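Local structure of monothiol glutaredoxin-S14, chloroplastic (Arabidopsis thaliana, 3IPZ) at residues P75-G80 / G97-E102; E82-G85 / I89-E92. The protein probably delivers iron-sulfur clusters to recipient proteins, pairing through a bridging [2Fe-2S] cluster as a homodimer or with a BolA partner in the chloroplast. One frame throughout, in Å; residues are numbered along the deposited sequence.

Contact 1: P75-G80 / G97-E102; sequences PQLYIG and GELQEE
Ile79 and Leu99 meet where the third strand of the thioredoxin-fold sheet of this glutaredoxin domain, 76-79, faces the C-terminal helix 98-108. Strand 76-79 lies inside the four-stranded mixed sheet, antiparallel to both 20-24 and 82-85, and sends Leu77 and Ile79 to the helix side while Gln76 and Tyr78 go to the other. The axes of strand and helix come no nearer than 10.7 Å and run 43° apart, so the gap is bridged by side chains, one of which also meets a helix carbonyl; no hydrogen bond joins the segments. Ile79 carries most of the contact. Its two branches divide the work: CG1 lies beside the backbone N (chi1 -59°) and the chain is extended beyond it, which carries CD1 to Leu99 CD2 at 4.0 Å, the two side chains crossing at about a right angle. CG2, anti to the backbone N, instead touches the last carbonyl of the segment, Glu102 O, at 3.7 Å. A beta-branched residue suits this place because it fits an extended strand and offers two separate apolar ends to the helix. Leu99 leaves the helix flank, but with CG anti to the backbone N (chi1 -153°) its CD2 methyl swings back to the sheet. Its other neighbours include Ile42 of helix 34-45 and Phe94 of helix 87-96, an apolar setting that a branched aliphatic side chain suits. Besides its carbonyl, Glu102 offers the aliphatic start of its side chain, CB lying 4.3 Å from Ile79 CD1, while the carboxylate makes a weak, long ion pair with Lys105 through OE2. Leu77 adds the loosest touch, its CD2 methyl 4.4 Å from CD2 of Leu99.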
# COMPACT_ATOMS: atom_id res chain seq x y z
N PRO A 75 -3.55 1.12 -6.59
CA PRO A 75 -2.93 0.87 -5.28
C PRO A 75 -1.55 0.24 -5.18
O PRO A 75 -1.12 -0.55 -6.01
CB PRO A 75 -3.98 0.01 -4.59
CG PRO A 75 -4.50 -0.82 -5.73
CD PRO A 75 -4.70 0.23 -6.81
N GLN A 76 -0.88 0.62 -4.10
CA GLN A 76 0.43 0.12 -3.75
C GLN A 76 0.27 -0.31 -2.29
O GLN A 76 -0.08 0.50 -1.44
CB GLN A 76 1.49 1.22 -3.87
CG GLN A 76 2.07 1.36 -5.26
CD GLN A 76 3.17 2.41 -5.35
OE1 GLN A 76 3.88 2.68 -4.38
NE2 GLN A 76 3.31 3.00 -6.53
N LEU A 77 0.51 -1.58 -2.01
CA LEU A 77 0.37 -2.11 -0.66
C LEU A 77 1.69 -2.41 0.02
O LEU A 77 2.57 -3.04 -0.56
CB LEU A 77 -0.47 -3.40 -0.69
CG LEU A 77 -0.78 -4.12 0.63
CD1 LEU A 77 -1.64 -3.24 1.53
CD2 LEU A 77 -1.50 -5.43 0.33
N TYR A 78 1.82 -1.93 1.24
CA TYR A 78 3.02 -2.17 2.03
C TYR A 78 2.64 -3.01 3.26
O TYR A 78 1.59 -2.79 3.88
CB TYR A 78 3.66 -0.85 2.48
CG TYR A 78 4.57 -0.23 1.44
CD1 TYR A 78 4.06 0.50 0.36
CD2 TYR A 78 5.96 -0.39 1.53
CE1 TYR A 78 4.91 1.06 -0.61
CE2 TYR A 78 6.82 0.15 0.58
CZ TYR A 78 6.29 0.88 -0.49
OH TYR A 78 7.16 1.38 -1.44
N ILE A 79 3.50 -3.96 3.61
CA ILE A 79 3.28 -4.82 4.76
C ILE A 79 4.62 -5.00 5.45
O ILE A 79 5.60 -5.39 4.81
CB ILE A 79 2.75 -6.22 4.35
CG1 ILE A 79 1.43 -6.08 3.60
CG2 ILE A 79 2.54 -7.08 5.58
CD1 ILE A 79 1.01 -7.31 2.80
N GLY A 80 4.66 -4.70 6.76
CA GLY A 80 5.90 -4.83 7.50
C GLY A 80 6.95 -3.86 6.99
O GLY A 80 8.15 -4.08 7.16
N GLY A 97 -3.29 -17.23 -0.86
CA GLY A 97 -3.13 -17.38 0.57
C GLY A 97 -1.83 -16.75 1.04
O GLY A 97 -1.60 -16.60 2.25
N GLU A 98 -0.97 -16.38 0.09
CA GLU A 98 0.32 -15.73 0.38
C GLU A 98 0.13 -14.35 1.04
O GLU A 98 0.94 -13.92 1.87
CB GLU A 98 1.11 -15.58 -0.92
CG GLU A 98 2.47 -14.90 -0.77
CD GLU A 98 3.16 -14.65 -2.11
OE1 GLU A 98 3.19 -15.59 -2.94
OE2 GLU A 98 3.67 -13.54 -2.33
N LEU A 99 -0.94 -13.66 0.67
CA LEU A 99 -1.24 -12.35 1.24
C LEU A 99 -1.45 -12.52 2.76
O LEU A 99 -0.89 -11.79 3.56
CB LEU A 99 -2.53 -11.80 0.62
CG LEU A 99 -2.73 -10.28 0.55
CD1 LEU A 99 -4.20 -10.00 0.58
CD2 LEU A 99 -2.04 -9.57 1.69
N GLN A 100 -2.26 -13.50 3.13
CA GLN A 100 -2.54 -13.77 4.54
C GLN A 100 -1.28 -14.15 5.30
O GLN A 100 -1.04 -13.67 6.41
CB GLN A 100 -3.60 -14.86 4.67
CG GLN A 100 -4.94 -14.47 4.05
CD GLN A 100 -5.04 -14.74 2.54
OE1 GLN A 100 -4.07 -14.60 1.79
NE2 GLN A 100 -6.23 -15.12 2.10
N GLU A 101 -0.47 -15.02 4.70
CA GLU A 101 0.77 -15.42 5.34
C GLU A 101 1.60 -14.19 5.67
O GLU A 101 2.10 -14.06 6.80
CB GLU A 101 1.58 -16.33 4.42
CG GLU A 101 1.16 -17.79 4.45
CD GLU A 101 1.98 -18.62 3.49
OE1 GLU A 101 3.22 -18.50 3.51
OE2 GLU A 101 1.38 -19.40 2.72
N GLU A 102 1.74 -13.30 4.69
CA GLU A 102 2.52 -12.08 4.85
C GLU A 102 2.01 -11.17 5.95
O GLU A 102 2.80 -10.63 6.73
CB GLU A 102 2.56 -11.29 3.55
CG GLU A 102 3.81 -11.53 2.74
CD GLU A 102 5.07 -11.22 3.52
OE1 GLU A 102 5.29 -10.04 3.87
OE2 GLU A 102 5.83 -12.17 3.79

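Contact 2: E82-G85 / I89-E92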
# COMPACT_ATOMS: atom_id res chain seq x y z
N GLU A 82 7.65 -3.21 3.90
CA GLU A 82 8.22 -3.63 2.62
C GLU A 82 7.12 -3.58 1.57
O GLU A 82 5.98 -3.95 1.85
CB GLU A 82 8.77 -5.06 2.69
CG GLU A 82 9.90 -5.23 3.71
CD GLU A 82 11.16 -4.47 3.32
OE1 GLU A 82 12.05 -4.31 4.19
OE2 GLU A 82 11.28 -4.05 2.15
N PHE A 83 7.45 -3.09 0.38
CA PHE A 83 6.47 -3.01 -0.69
C PHE A 83 6.03 -4.42 -1.09
O PHE A 83 6.84 -5.26 -1.47
CB PHE A 83 7.08 -2.28 -1.90
CG PHE A 83 6.21 -2.29 -3.11
CD1 PHE A 83 4.94 -1.74 -3.08
CD2 PHE A 83 6.66 -2.88 -4.30
CE1 PHE A 83 4.10 -1.77 -4.22
CE2 PHE A 83 5.84 -2.93 -5.43
CZ PHE A 83 4.55 -2.37 -5.39
N PHE A 84 4.73 -4.69 -0.98
CA PHE A 84 4.21 -6.00 -1.33
C PHE A 84 3.82 -6.09 -2.80
O PHE A 84 4.16 -7.05 -3.47
CB PHE A 84 3.00 -6.35 -0.46
CG PHE A 84 2.54 -7.76 -0.63
CD1 PHE A 84 3.27 -8.81 -0.05
CD2 PHE A 84 1.43 -8.05 -1.40
CE1 PHE A 84 2.89 -10.12 -0.24
CE2 PHE A 84 1.04 -9.38 -1.61
CZ PHE A 84 1.77 -10.41 -1.03
N GLY A 85 3.10 -5.09 -3.30
CA GLY A 85 2.72 -5.12 -4.71
C GLY A 85 1.55 -4.24 -5.06
O GLY A 85 0.95 -3.61 -4.18
N ILE A 89 -0.82 -8.22 -8.20
CA ILE A 89 -0.07 -9.05 -7.29
C ILE A 89 -0.78 -9.27 -5.95
O ILE A 89 -0.70 -10.35 -5.37
CB ILE A 89 1.35 -8.46 -7.09
CG1 ILE A 89 2.18 -8.79 -8.34
CG2 ILE A 89 2.00 -9.00 -5.83
CD1 ILE A 89 3.48 -8.00 -8.47
N THR A 90 -1.51 -8.25 -5.48
CA THR A 90 -2.24 -8.36 -4.22
C THR A 90 -3.44 -9.30 -4.36
O THR A 90 -3.76 -10.06 -3.45
CB THR A 90 -2.76 -6.99 -3.72
OG1 THR A 90 -1.66 -6.09 -3.54
CG2 THR A 90 -3.50 -7.15 -2.39
N LEU A 91 -4.10 -9.23 -5.52
CA LEU A 91 -5.26 -10.06 -5.78
C LEU A 91 -4.82 -11.52 -5.84
O LEU A 91 -5.46 -12.40 -5.27
CB LEU A 91 -5.90 -9.67 -7.11
CG LEU A 91 -7.42 -9.82 -7.27
CD1 LEU A 91 -7.70 -10.15 -8.72
CD2 LEU A 91 -7.97 -10.92 -6.38
N GLU A 92 -3.73 -11.77 -6.55
CA GLU A 92 -3.21 -13.13 -6.69
C GLU A 92 -2.76 -13.72 -5.36
O GLU A 92 -3.08 -14.86 -5.04
CB GLU A 92 -2.05 -13.13 -7.69
CG GLU A 92 -1.37 -14.47 -7.89
CD GLU A 92 -2.25 -15.51 -8.57
OE1 GLU A 92 -3.29 -15.13 -9.16
OE2 GLU A 92 -1.88 -16.70 -8.54
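Ile89 puts its CG2 methyl against the end of strand 82-85. With CG1 beside the backbone N (chi1 -77°), CG2 is left anti to that N and lies 3.7 Å from Phe84 O. The same methyl is 4.3 Å from Phe84 CE2, so one short branch meets both backbone and ring. Having no side chain, Gly85 leaves the methyl room to sit 4.1 Å from its CA, and its positive phi is readily adopted by glycine. Gly85 is the second residue of a classic beta bulge, in which Phe84 and Gly85 together face Leu77 of the neighbouring strand at the edge of the thioredoxin-fold sheet, just where the chain turns into helix 87-96. Thr90, one residue on from Ile89, brings OG1 to the rim of the Phe84 ring, near its plane and 4.2 Å from CD2. This oxygen is 3.7 Å from Gly85 O, too far to bond; it is hydrogen-bonded instead to Gly86 O, next along the chain. With its hydroxyl turned back to the start of its own helix, threonine can satisfy a buried polar atom while its small side chain also packs on Leu77.

In the fold
Both contacts set the hairpin half of the sheet, strands 76-79 and 82-85, against the two C-terminal helices: contact 1 joins the inner strand to helix 98-108, and contact 2 joins the outer strand to helix 87-96. Contact 1 is the more buried and largely aliphatic; contact 2, between segments close in the chain, mixes a methyl, an aromatic ring, backbone carbonyls and a hydroxyl, and its Ile89 is exposed. The strands are joined by Leu77 O to Phe84 N (2.7 Å) and Leu77 N to Gly85 O (3.0 Å), both probable hydrogen bonds. Phe84 belongs to both regions, since its CE1 packs 3.4 Å from Glu102 CG.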